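Local coordinates for RedY-like protein (Hahella chejuensis, PDB 2JDJ) that probably takes part in the biosynthesis of the red pigment prodigiosin, in a step that is not firmly established, at residues 1-10 against 53-64; 14-22 against 79-87. One frame throughout, in Å; residues are numbered along the deposited sequence.

Contact 1 of 2, residues 1-10 against 53-64; sequences METIIHKIRL and YHYVEVIKITDR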
loop_
_atom_site.group_PDB
_atom_site.type_symbol
_atom_site.label_atom_id
_atom_site.label_comp_id
_atom_site.label_asym_id
_atom_site.label_seq_id
_atom_site.Cartn_x
_atom_site.Cartn_y
_atom_site.Cartn_z
HETATM N N MSE A 1 -9.568 -9.882 -4.337
HETATM C CA MSE A 1 -8.811 -9.225 -3.233
HETATM C C MSE A 1 -8.832 -7.717 -3.465
HETATM O O MSE A 1 -8.765 -7.252 -4.607
HETATM C CB MSE A 1 -7.370 -9.732 -3.221
HETATM C CG MSE A 1 -6.572 -9.348 -1.997
HETATM SE SE MSE A 1 -7.047 -10.424 -0.438
HETATM C CE MSE A 1 -6.012 -11.957 -0.839
ATOM N N GLU A 2 -8.940 -6.957 -2.391
ATOM C CA GLU A 2 -8.875 -5.508 -2.484
ATOM C C GLU A 2 -7.938 -4.933 -1.438
ATOM O O GLU A 2 -7.619 -5.594 -0.453
ATOM C CB GLU A 2 -10.272 -4.904 -2.370
ATOM C CG GLU A 2 -11.214 -5.462 -3.433
ATOM C CD GLU A 2 -12.438 -4.624 -3.637
ATOM O OE1 GLU A 2 -12.284 -3.384 -3.782
ATOM O OE2 GLU A 2 -13.546 -5.214 -3.661
ATOM N N THR A 3 -7.491 -3.702 -1.690
ATOM C CA THR A 3 -6.531 -3.021 -0.853
ATOM C C THR A 3 -7.048 -1.632 -0.606
ATOM O O THR A 3 -7.529 -0.972 -1.525
ATOM C CB THR A 3 -5.153 -2.958 -1.509
ATOM O OG1 THR A 3 -4.604 -4.283 -1.568
ATOM C CG2 THR A 3 -4.193 -2.057 -0.718
ATOM N N ILE A 4 -6.987 -1.223 0.653
ATOM C CA ILE A 4 -7.318 0.131 1.054
ATOM C C ILE A 4 -6.067 0.721 1.679
ATOM O O ILE A 4 -5.427 0.075 2.506
ATOM C CB ILE A 4 -8.475 0.152 2.081
ATOM C CG1 ILE A 4 -9.743 -0.473 1.481
ATOM C CG2 ILE A 4 -8.732 1.587 2.567
ATOM C CD1 ILE A 4 -10.818 -0.767 2.503
ATOM N N ILE A 5 -5.722 1.941 1.271
ATOM C CA ILE A 5 -4.534 2.627 1.742
ATOM C C ILE A 5 -4.973 3.980 2.264
ATOM O O ILE A 5 -5.750 4.674 1.601
ATOM C CB ILE A 5 -3.515 2.809 0.583
ATOM C CG1 ILE A 5 -2.958 1.446 0.157
ATOM C CG2 ILE A 5 -2.355 3.758 0.981
ATOM C CD1 ILE A 5 -2.286 1.441 -1.226
ATOM N N HIS A 6 -4.522 4.340 3.470
ATOM C CA HIS A 6 -4.803 5.671 4.046
ATOM C C HIS A 6 -3.525 6.468 4.315
ATOM O O HIS A 6 -2.547 5.921 4.799
ATOM C CB HIS A 6 -5.538 5.560 5.391
ATOM C CG HIS A 6 -6.876 4.906 5.311
ATOM N ND1 HIS A 6 -7.199 3.793 6.055
ATOM C CD2 HIS A 6 -7.979 5.199 4.575
ATOM C CE1 HIS A 6 -8.440 3.424 5.781
ATOM N NE2 HIS A 6 -8.942 4.272 4.901
ATOM N N LYS A 7 -3.558 7.763 4.017
ATOM C CA LYS A 7 -2.552 8.682 4.510
ATOM C C LYS A 7 -3.103 9.100 5.852
ATOM O O LYS A 7 -4.303 9.397 5.966
ATOM C CB LYS A 7 -2.425 9.909 3.605
ATOM C CG LYS A 7 -1.869 9.595 2.218
ATOM C CD LYS A 7 -1.832 10.842 1.386
ATOM C CE LYS A 7 -0.995 10.650 0.112
ATOM N NZ LYS A 7 -1.204 11.872 -0.753
ATOM N N ILE A 8 -2.240 9.096 6.862
ATOM C CA ILE A 8 -2.638 9.392 8.246
ATOM C C ILE A 8 -1.840 10.565 8.780
ATOM O O ILE A 8 -0.617 10.529 8.767
ATOM C CB ILE A 8 -2.398 8.156 9.153
ATOM C CG1 ILE A 8 -3.356 7.015 8.748
ATOM C CG2 ILE A 8 -2.535 8.550 10.650
ATOM C CD1 ILE A 8 -2.944 5.647 9.265
ATOM N N ARG A 9 -2.521 11.599 9.274
ATOM C CA ARG A 9 -1.836 12.741 9.844
ATOM C C ARG A 9 -2.053 12.775 11.359
ATOM O O ARG A 9 -3.191 12.753 11.806
ATOM C CB ARG A 9 -2.358 14.036 9.219
ATOM C CG ARG A 9 -1.457 15.240 9.392
ATOM C CD ARG A 9 -2.128 16.530 8.896
ATOM N NE ARG A 9 -3.333 16.827 9.659
ATOM C CZ ARG A 9 -3.373 17.574 10.771
ATOM N NH1 ARG A 9 -2.285 18.157 11.263
ATOM N NH2 ARG A 9 -4.529 17.759 11.388
ATOM N N LEU A 10 -0.968 12.844 12.128
ATOM C CA LEU A 10 -1.050 13.056 13.571
ATOM C C LEU A 10 -1.448 14.492 13.831
ATOM O O LEU A 10 -0.988 15.394 13.143
ATOM C CB LEU A 10 0.297 12.781 14.232
ATOM C CG LEU A 10 0.948 11.398 14.113
ATOM C CD1 LEU A 10 2.186 11.291 15.054
ATOM C CD2 LEU A 10 -0.041 10.283 14.406
ATOM N N TYR A 53 0.881 14.423 5.818
ATOM C CA TYR A 53 0.620 13.131 6.458
ATOM C C TYR A 53 1.909 12.567 7.020
ATOM O O TYR A 53 2.985 12.876 6.501
ATOM C CB TYR A 53 -0.028 12.123 5.506
ATOM C CG TYR A 53 0.854 11.683 4.352
ATOM C CD1 TYR A 53 1.603 10.497 4.417
ATOM C CD2 TYR A 53 0.940 12.452 3.207
ATOM C CE1 TYR A 53 2.421 10.099 3.328
ATOM C CE2 TYR A 53 1.746 12.074 2.140
ATOM C CZ TYR A 53 2.478 10.902 2.204
ATOM O OH TYR A 53 3.265 10.553 1.114
ATOM N N HIS A 54 1.798 11.763 8.083
ATOM C CA HIS A 54 2.967 11.187 8.777
ATOM C C HIS A 54 3.111 9.699 8.551
ATOM O O HIS A 54 4.231 9.161 8.558
ATOM C CB HIS A 54 2.886 11.497 10.284
ATOM C CG HIS A 54 2.666 12.947 10.549
ATOM N ND1 HIS A 54 3.682 13.876 10.463
ATOM C CD2 HIS A 54 1.533 13.644 10.789
ATOM C CE1 HIS A 54 3.187 15.082 10.664
ATOM N NE2 HIS A 54 1.887 14.966 10.873
ATOM N N TYR A 55 1.975 9.039 8.333
ATOM C CA TYR A 55 1.938 7.577 8.245
ATOM C C TYR A 55 1.117 7.152 7.069
ATOM O O TYR A 55 0.280 7.903 6.581
ATOM C CB TYR A 55 1.387 6.931 9.539
ATOM C CG TYR A 55 2.288 7.165 10.735
ATOM C CD1 TYR A 55 3.329 6.277 11.045
ATOM C CD2 TYR A 55 2.117 8.287 11.538
ATOM C CE1 TYR A 55 4.167 6.511 12.143
ATOM C CE2 TYR A 55 2.961 8.545 12.645
ATOM C CZ TYR A 55 3.974 7.661 12.928
ATOM O OH TYR A 55 4.774 7.921 14.013
ATOM N N VAL A 56 1.390 5.934 6.603
ATOM C CA VAL A 56 0.578 5.313 5.593
ATOM C C VAL A 56 0.192 3.933 6.113
ATOM O O VAL A 56 1.052 3.207 6.619
ATOM C CB VAL A 56 1.369 5.109 4.268
ATOM C CG1 VAL A 56 0.457 4.458 3.253
ATOM C CG2 VAL A 56 1.896 6.437 3.731
ATOM N N GLU A 57 -1.078 3.566 5.994
ATOM C CA GLU A 57 -1.454 2.191 6.305
ATOM C C GLU A 57 -1.954 1.490 5.044
ATOM O O GLU A 57 -2.577 2.122 4.189
ATOM C CB GLU A 57 -2.459 2.126 7.459
ATOM C CG GLU A 57 -3.901 2.480 7.119
ATOM C CD GLU A 57 -4.808 2.604 8.360
ATOM O OE1 GLU A 57 -4.396 2.264 9.495
ATOM O OE2 GLU A 57 -5.954 3.060 8.195
ATOM N N VAL A 58 -1.641 0.196 4.948
ATOM C CA VAL A 58 -2.006 -0.656 3.834
ATOM C C VAL A 58 -2.881 -1.796 4.372
ATOM O O VAL A 58 -2.437 -2.599 5.202
ATOM C CB VAL A 58 -0.752 -1.220 3.102
ATOM C CG1 VAL A 58 -1.157 -2.013 1.841
ATOM C CG2 VAL A 58 0.213 -0.076 2.724
ATOM N N ILE A 59 -4.136 -1.844 3.929
ATOM C CA ILE A 59 -5.057 -2.877 4.390
ATOM C C ILE A 59 -5.438 -3.745 3.208
ATOM O O ILE A 59 -6.068 -3.262 2.254
ATOM C CB ILE A 59 -6.373 -2.300 4.974
ATOM C CG1 ILE A 59 -6.119 -1.062 5.839
ATOM C CG2 ILE A 59 -7.125 -3.393 5.725
ATOM C CD1 ILE A 59 -7.364 -0.246 6.116
ATOM N N LYS A 60 -5.045 -5.012 3.261
ATOM C CA LYS A 60 -5.449 -5.989 2.250
ATOM C C LYS A 60 -6.664 -6.751 2.788
ATOM O O LYS A 60 -6.617 -7.305 3.898
ATOM C CB LYS A 60 -4.289 -6.937 1.906
ATOM C CG LYS A 60 -4.614 -7.929 0.797
ATOM C CD LYS A 60 -3.412 -8.786 0.373
ATOM C CE LYS A 60 -2.786 -8.282 -0.930
ATOM N NZ LYS A 60 -1.780 -9.223 -1.484
ATOM N N ILE A 61 -7.754 -6.748 2.010
ATOM C CA ILE A 61 -9.028 -7.354 2.427
ATOM C C ILE A 61 -9.580 -8.329 1.394
ATOM O O ILE A 61 -9.274 -8.232 0.194
ATOM C CB ILE A 61 -10.127 -6.299 2.719
ATOM C CG1 ILE A 61 -10.306 -5.356 1.518
ATOM C CG2 ILE A 61 -9.843 -5.521 4.037
ATOM C CD1 ILE A 61 -11.420 -4.315 1.695
ATOM N N THR A 62 -10.399 -9.259 1.874
ATOM C CA THR A 62 -11.013 -10.286 1.037
ATOM C C THR A 62 -11.887 -9.618 -0.011
ATOM O O THR A 62 -11.717 -9.835 -1.219
ATOM C CB THR A 62 -11.847 -11.259 1.889
ATOM O OG1 THR A 62 -12.714 -10.509 2.759
ATOM C CG2 THR A 62 -10.920 -12.134 2.733
ATOM N N ASP A 63 -12.801 -8.786 0.464
ATOM C CA ASP A 63 -13.564 -7.885 -0.396
ATOM C C ASP A 63 -14.116 -6.764 0.455
ATOM O O ASP A 63 -14.235 -6.902 1.686
ATOM C CB ASP A 63 -14.703 -8.612 -1.109
ATOM C CG ASP A 63 -15.632 -9.301 -0.146
ATOM O OD1 ASP A 63 -16.482 -8.610 0.438
ATOM O OD2 ASP A 63 -15.495 -10.535 0.042
ATOM N N ARG A 64 -14.454 -5.663 -0.212
ATOM C CA ARG A 64 -14.947 -4.448 0.439
ATOM C C ARG A 64 -16.208 -4.690 1.245
ATOM O O ARG A 64 -16.434 -4.056 2.284
ATOM C CB ARG A 64 -15.205 -3.344 -0.605
ATOM C CG ARG A 64 -15.393 -1.955 -0.021
ATOM C CD ARG A 64 -14.222 -1.561 0.862
ATOM N NE ARG A 64 -13.780 -0.183 0.636
ATOM C CZ ARG A 64 -14.053 0.840 1.436
ATOM N NH1 ARG A 64 -14.778 0.673 2.537
ATOM N NH2 ARG A 64 -13.582 2.041 1.130
HETATM O O HOH W 1 -12.025 -8.770 -4.072
HETATM O O HOH W 2 0.785 18.018 10.058
#
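Strands 2-10 and 55-61 are antiparallel neighbours at the middle of the four-stranded sheet, and His6 and Glu57 face each other across them as a hydrogen-bonded pair. Their backbones exchange two bonds, and a third joins the side chains, from His6 ND1 to Glu57 OE2 at 2.6 Å. The carboxylate uses its anti lone pair. Its plane is turned 57° from the imidazole, and Glu57 OE2 meets the ring at ND1, tilted 17° out of the ring plane. The first torsion of Glu57 (chi1 77°) sets CG between backbone N and carbonyl carbon, and the extended chain then runs beside His6. Ile8 CD1 packs on the carboxylate carbon Glu57 CD at 3.7 Å.

The antiparallel sheet, with helices on one face, is consistent with the dimeric alpha-beta barrel clan to which the family belongs. On the same face as His6, Ile4 CD1 meets Ile61 CD1 at 3.7 Å and lies over one face of the Arg64 guanidinium, which pairs with Asp68 and Glu92.

On the other face, Ile5 CG2 touches Val56 CG1 at 3.7 Å. Lys7 CD lies over one face of the Tyr53 ring in a CH-pi contact, 4.0 Å from its centroid. Lys7 NZ reaches Glu91 of both subunits. A classic beta bulge ends the pairing: Ile8 O accepts from His54 N at 2.8 Å and from Tyr55 N at 3.0 Å.

Contact 2 of 2, residues 14-22 against 79-87; sequences AQADAFEFW and LVQAFSRMA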
loop_
_atom_site.group_PDB
_atom_site.type_symbol
_atom_site.label_atom_id
_atom_site.label_comp_id
_atom_site.label_asym_id
_atom_site.label_seq_id
_atom_site.Cartn_x
_atom_site.Cartn_y
_atom_site.Cartn_z
ATOM N N ALA A 14 4.492 15.213 18.512
ATOM C CA ALA A 14 4.981 14.826 19.860
ATOM C C ALA A 14 4.383 13.494 20.314
ATOM O O ALA A 14 5.030 12.725 21.035
ATOM C CB ALA A 14 4.731 15.933 20.892
ATOM N N GLN A 15 3.174 13.183 19.849
ATOM C CA GLN A 15 2.501 11.917 20.214
ATOM C C GLN A 15 2.892 10.687 19.421
ATOM O O GLN A 15 2.253 9.638 19.567
ATOM C CB GLN A 15 0.991 12.063 20.088
ATOM C CG GLN A 15 0.334 12.407 21.390
ATOM C CD GLN A 15 -1.162 12.507 21.279
ATOM O OE1 GLN A 15 -1.708 12.963 20.258
ATOM N NE2 GLN A 15 -1.844 12.086 22.334
ATOM N N ALA A 16 3.915 10.794 18.578
ATOM C CA ALA A 16 4.273 9.683 17.696
ATOM C C ALA A 16 4.473 8.404 18.483
ATOM O O ALA A 16 4.044 7.329 18.058
ATOM C CB ALA A 16 5.524 10.002 16.886
ATOM N N ASP A 17 5.129 8.499 19.625
ATOM C CA ASP A 17 5.447 7.283 20.344
ATOM C C ASP A 17 4.212 6.562 20.906
ATOM O O ASP A 17 4.135 5.338 20.832
ATOM C CB ASP A 17 6.488 7.556 21.397
ATOM C CG ASP A 17 5.905 8.180 22.599
ATOM O OD1 ASP A 17 5.019 9.045 22.407
ATOM O OD2 ASP A 17 6.294 7.756 23.716
ATOM N N ALA A 18 3.236 7.313 21.415
ATOM C CA ALA A 18 1.932 6.753 21.790
ATOM C C ALA A 18 1.205 6.130 20.602
ATOM O O ALA A 18 0.649 5.028 20.717
ATOM C CB ALA A 18 1.070 7.819 22.445
ATOM N N PHE A 19 1.194 6.839 19.472
ATOM C CA PHE A 19 0.599 6.328 18.233
ATOM C C PHE A 19 1.218 4.994 17.830
ATOM O O PHE A 19 0.516 3.995 17.651
ATOM C CB PHE A 19 0.730 7.345 17.071
ATOM C CG PHE A 19 0.185 6.834 15.773
ATOM C CD1 PHE A 19 -1.198 6.791 15.550
ATOM C CD2 PHE A 19 1.034 6.360 14.784
ATOM C CE1 PHE A 19 -1.707 6.307 14.388
ATOM C CE2 PHE A 19 0.517 5.847 13.582
ATOM C CZ PHE A 19 -0.850 5.823 13.387
ATOM N N GLU A 20 2.540 4.977 17.692
ATOM C CA GLU A 20 3.239 3.752 17.260
ATOM C C GLU A 20 3.106 2.585 18.232
ATOM O O GLU A 20 3.074 1.446 17.805
ATOM C CB GLU A 20 4.719 4.038 16.964
ATOM C CG GLU A 20 4.865 5.035 15.821
ATOM C CD GLU A 20 6.271 5.172 15.270
ATOM O OE1 GLU A 20 7.089 4.251 15.448
ATOM O OE2 GLU A 20 6.539 6.220 14.622
ATOM N N PHE A 21 3.035 2.862 19.532
ATOM C CA PHE A 21 2.839 1.773 20.483
ATOM C C PHE A 21 1.425 1.185 20.313
ATOM O O PHE A 21 1.239 -0.037 20.360
ATOM C CB PHE A 21 3.089 2.215 21.940
ATOM C CG PHE A 21 2.931 1.080 22.919
ATOM C CD1 PHE A 21 4.027 0.269 23.248
ATOM C CD2 PHE A 21 1.675 0.770 23.450
ATOM C CE1 PHE A 21 3.880 -0.816 24.121
ATOM C CE2 PHE A 21 1.519 -0.320 24.304
ATOM C CZ PHE A 21 2.623 -1.107 24.639
ATOM N N TRP A 22 0.441 2.071 20.132
ATOM C CA TRP A 22 -0.948 1.696 19.895
ATOM C C TRP A 22 -1.065 0.878 18.620
ATOM O O TRP A 22 -1.683 -0.195 18.615
ATOM C CB TRP A 22 -1.859 2.925 19.853
ATOM C CG TRP A 22 -3.267 2.590 19.443
ATOM C CD1 TRP A 22 -4.282 2.140 20.250
ATOM C CD2 TRP A 22 -3.810 2.652 18.113
ATOM N NE1 TRP A 22 -5.426 1.919 19.500
ATOM C CE2 TRP A 22 -5.164 2.231 18.189
ATOM C CE3 TRP A 22 -3.284 3.020 16.865
ATOM C CZ2 TRP A 22 -5.998 2.165 17.052
ATOM C CZ3 TRP A 22 -4.112 2.956 15.741
ATOM C CH2 TRP A 22 -5.455 2.532 15.845
ATOM N N LEU A 79 -11.173 0.599 17.969
ATOM C CA LEU A 79 -9.993 1.073 17.256
ATOM C C LEU A 79 -10.142 2.535 16.822
ATOM O O LEU A 79 -9.287 3.363 17.134
ATOM C CB LEU A 79 -9.706 0.173 16.050
ATOM C CG LEU A 79 -9.336 -1.289 16.317
ATOM C CD1 LEU A 79 -9.154 -2.007 14.980
ATOM C CD2 LEU A 79 -8.069 -1.402 17.186
ATOM N N VAL A 80 -11.226 2.851 16.110
ATOM C CA VAL A 80 -11.541 4.244 15.710
ATOM C C VAL A 80 -11.502 5.255 16.871
ATOM O O VAL A 80 -10.924 6.342 16.735
ATOM C CB VAL A 80 -12.886 4.340 14.965
ATOM C CG1 VAL A 80 -13.233 5.796 14.668
ATOM C CG2 VAL A 80 -12.816 3.558 13.670
ATOM N N GLN A 81 -12.081 4.896 18.016
ATOM C CA GLN A 81 -12.150 5.831 19.150
ATOM C C GLN A 81 -10.746 6.285 19.578
ATOM O O GLN A 81 -10.487 7.484 19.783
ATOM C CB GLN A 81 -12.922 5.189 20.331
ATOM C CG GLN A 81 -13.291 6.150 21.487
ATOM C CD GLN A 81 -14.650 5.815 22.165
ATOM O OE1 GLN A 81 -15.468 6.712 22.430
ATOM N NE2 GLN A 81 -14.890 4.529 22.431
ATOM N N ALA A 82 -9.849 5.313 19.708
ATOM C CA ALA A 82 -8.465 5.560 20.118
ATOM C C ALA A 82 -7.718 6.316 19.024
ATOM O O ALA A 82 -7.056 7.317 19.294
ATOM C CB ALA A 82 -7.765 4.239 20.415
ATOM N N PHE A 83 -7.827 5.814 17.796
ATOM C CA PHE A 83 -7.188 6.429 16.629
ATOM C C PHE A 83 -7.505 7.918 16.524
ATOM O O PHE A 83 -6.610 8.763 16.348
ATOM C CB PHE A 83 -7.621 5.692 15.360
ATOM C CG PHE A 83 -7.087 6.305 14.093
ATOM C CD1 PHE A 83 -5.839 5.913 13.590
ATOM C CD2 PHE A 83 -7.830 7.253 13.390
ATOM C CE1 PHE A 83 -5.347 6.470 12.414
ATOM C CE2 PHE A 83 -7.338 7.809 12.218
ATOM C CZ PHE A 83 -6.101 7.420 11.739
ATOM N N SER A 84 -8.792 8.234 16.677
ATOM C CA SER A 84 -9.309 9.588 16.525
ATOM C C SER A 84 -8.853 10.611 17.571
ATOM O O SER A 84 -9.042 11.820 17.375
ATOM C CB SER A 84 -10.830 9.529 16.457
ATOM O OG SER A 84 -11.216 9.090 15.162
ATOM N N ARG A 85 -8.275 10.144 18.681
ATOM C CA ARG A 85 -7.697 11.046 19.691
ATOM C C ARG A 85 -6.330 11.563 19.245
ATOM O O ARG A 85 -5.859 12.577 19.747
ATOM C CB ARG A 85 -7.528 10.336 21.045
ATOM C CG ARG A 85 -8.817 9.849 21.706
ATOM C CD ARG A 85 -9.777 10.965 22.028
ATOM N NE ARG A 85 -9.286 11.830 23.106
ATOM C CZ ARG A 85 -9.366 11.548 24.405
ATOM N NH1 ARG A 85 -9.915 10.407 24.823
ATOM N NH2 ARG A 85 -8.892 12.414 25.294
HETATM N N MSE A 86 -5.708 10.870 18.286
HETATM C CA MSE A 86 -4.321 11.160 17.893
HETATM C C MSE A 86 -4.134 11.564 16.433
HETATM O O MSE A 86 -3.165 12.244 16.110
HETATM C CB MSE A 86 -3.434 9.941 18.123
HETATM C CG MSE A 86 -3.205 9.543 19.565
HETATM SE SE MSE A 86 -2.250 7.833 19.577
HETATM C CE MSE A 86 -3.518 6.672 18.714
ATOM N N ALA A 87 -5.055 11.151 15.569
ATOM C CA ALA A 87 -4.788 11.136 14.127
ATOM C C ALA A 87 -6.043 11.243 13.280
ATOM O O ALA A 87 -7.143 11.015 13.771
ATOM C CB ALA A 87 -4.041 9.850 13.776
HETATM O O HOH W 3 -1.369 13.202 17.598
#
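Trp22 is the knob of this helix pair, seated in a hole formed by Leu79, Ala82, Phe83 and Met86. Its indole NE1 lies 3.4 Å from Ala82 CB. Farther round the ring, Trp22 CZ2 is 3.5 Å from Leu79 O, and Trp22 CH2 is 3.9 Å from Phe83 CB. Trp22 CZ3 comes to the edge of the Phe83 ring. Met86 CE touches the indole at Trp22 CD2, 4.1 Å away.

Met86 is a selenomethionine. Its chain runs out to CG and SE and bends at the last torsion (chi3 -62°), which brings CE against both Phe19 CD1 and the Trp22 indole. The SE atom rests on the helix backbone, 3.5 Å from Phe19 CA. An alanine in place of Trp22 would probably leave the hole between Leu79 and Met86 unfilled and Met86 CE with less to hold its rotation.

Phe19 lies beside Phe83 and points the same way, with Phe19 CE1 to Phe83 CE1 at 4.1 Å. Phe83 CE1 comes to the edge of the Phe19 ring. Near the start of helix 16-30, the Gln15 side chain crosses Met86, with Gln15 OE1 3.8 Å from Met86 CG. No direct hydrogen bond joins the segments.

The segments 16-22 and 79-86 run antiparallel at 161°, their axes 10.7 Å apart at the closest. The pair packs on the sheet: Phe19 packs on Leu10 and Tyr55, while Phe83 and Ala87 pack on Ile8. Leu79 also touches Asp27 and Thr30, farther along helix 16-30.

Overall arrangement
Contact 1 forms the centre of the sheet and contact 2 the helical layer over one end of it; their centres are 16 Å apart. Strand 2-10 is followed by helix 16-30 after a short connection, and the contacts' segments alternate along the sequence. Tyr55 joins the two. Tyr55 OH lies 2.5 Å from Glu20 OE2, a probable hydrogen bond, and Tyr55 CD2 is 3.6 Å from Phe19 CE2. Ala87 CB also packs on Arg9 O at 3.6 Å. Glycerol is found about 3 Å from the Glu57 side chain and likewise from Phe83, isopropyl alcohol about 4 Å from those of Ile59 and Leu79. Both probably come from the crystallisation liquor but may mark a pocket.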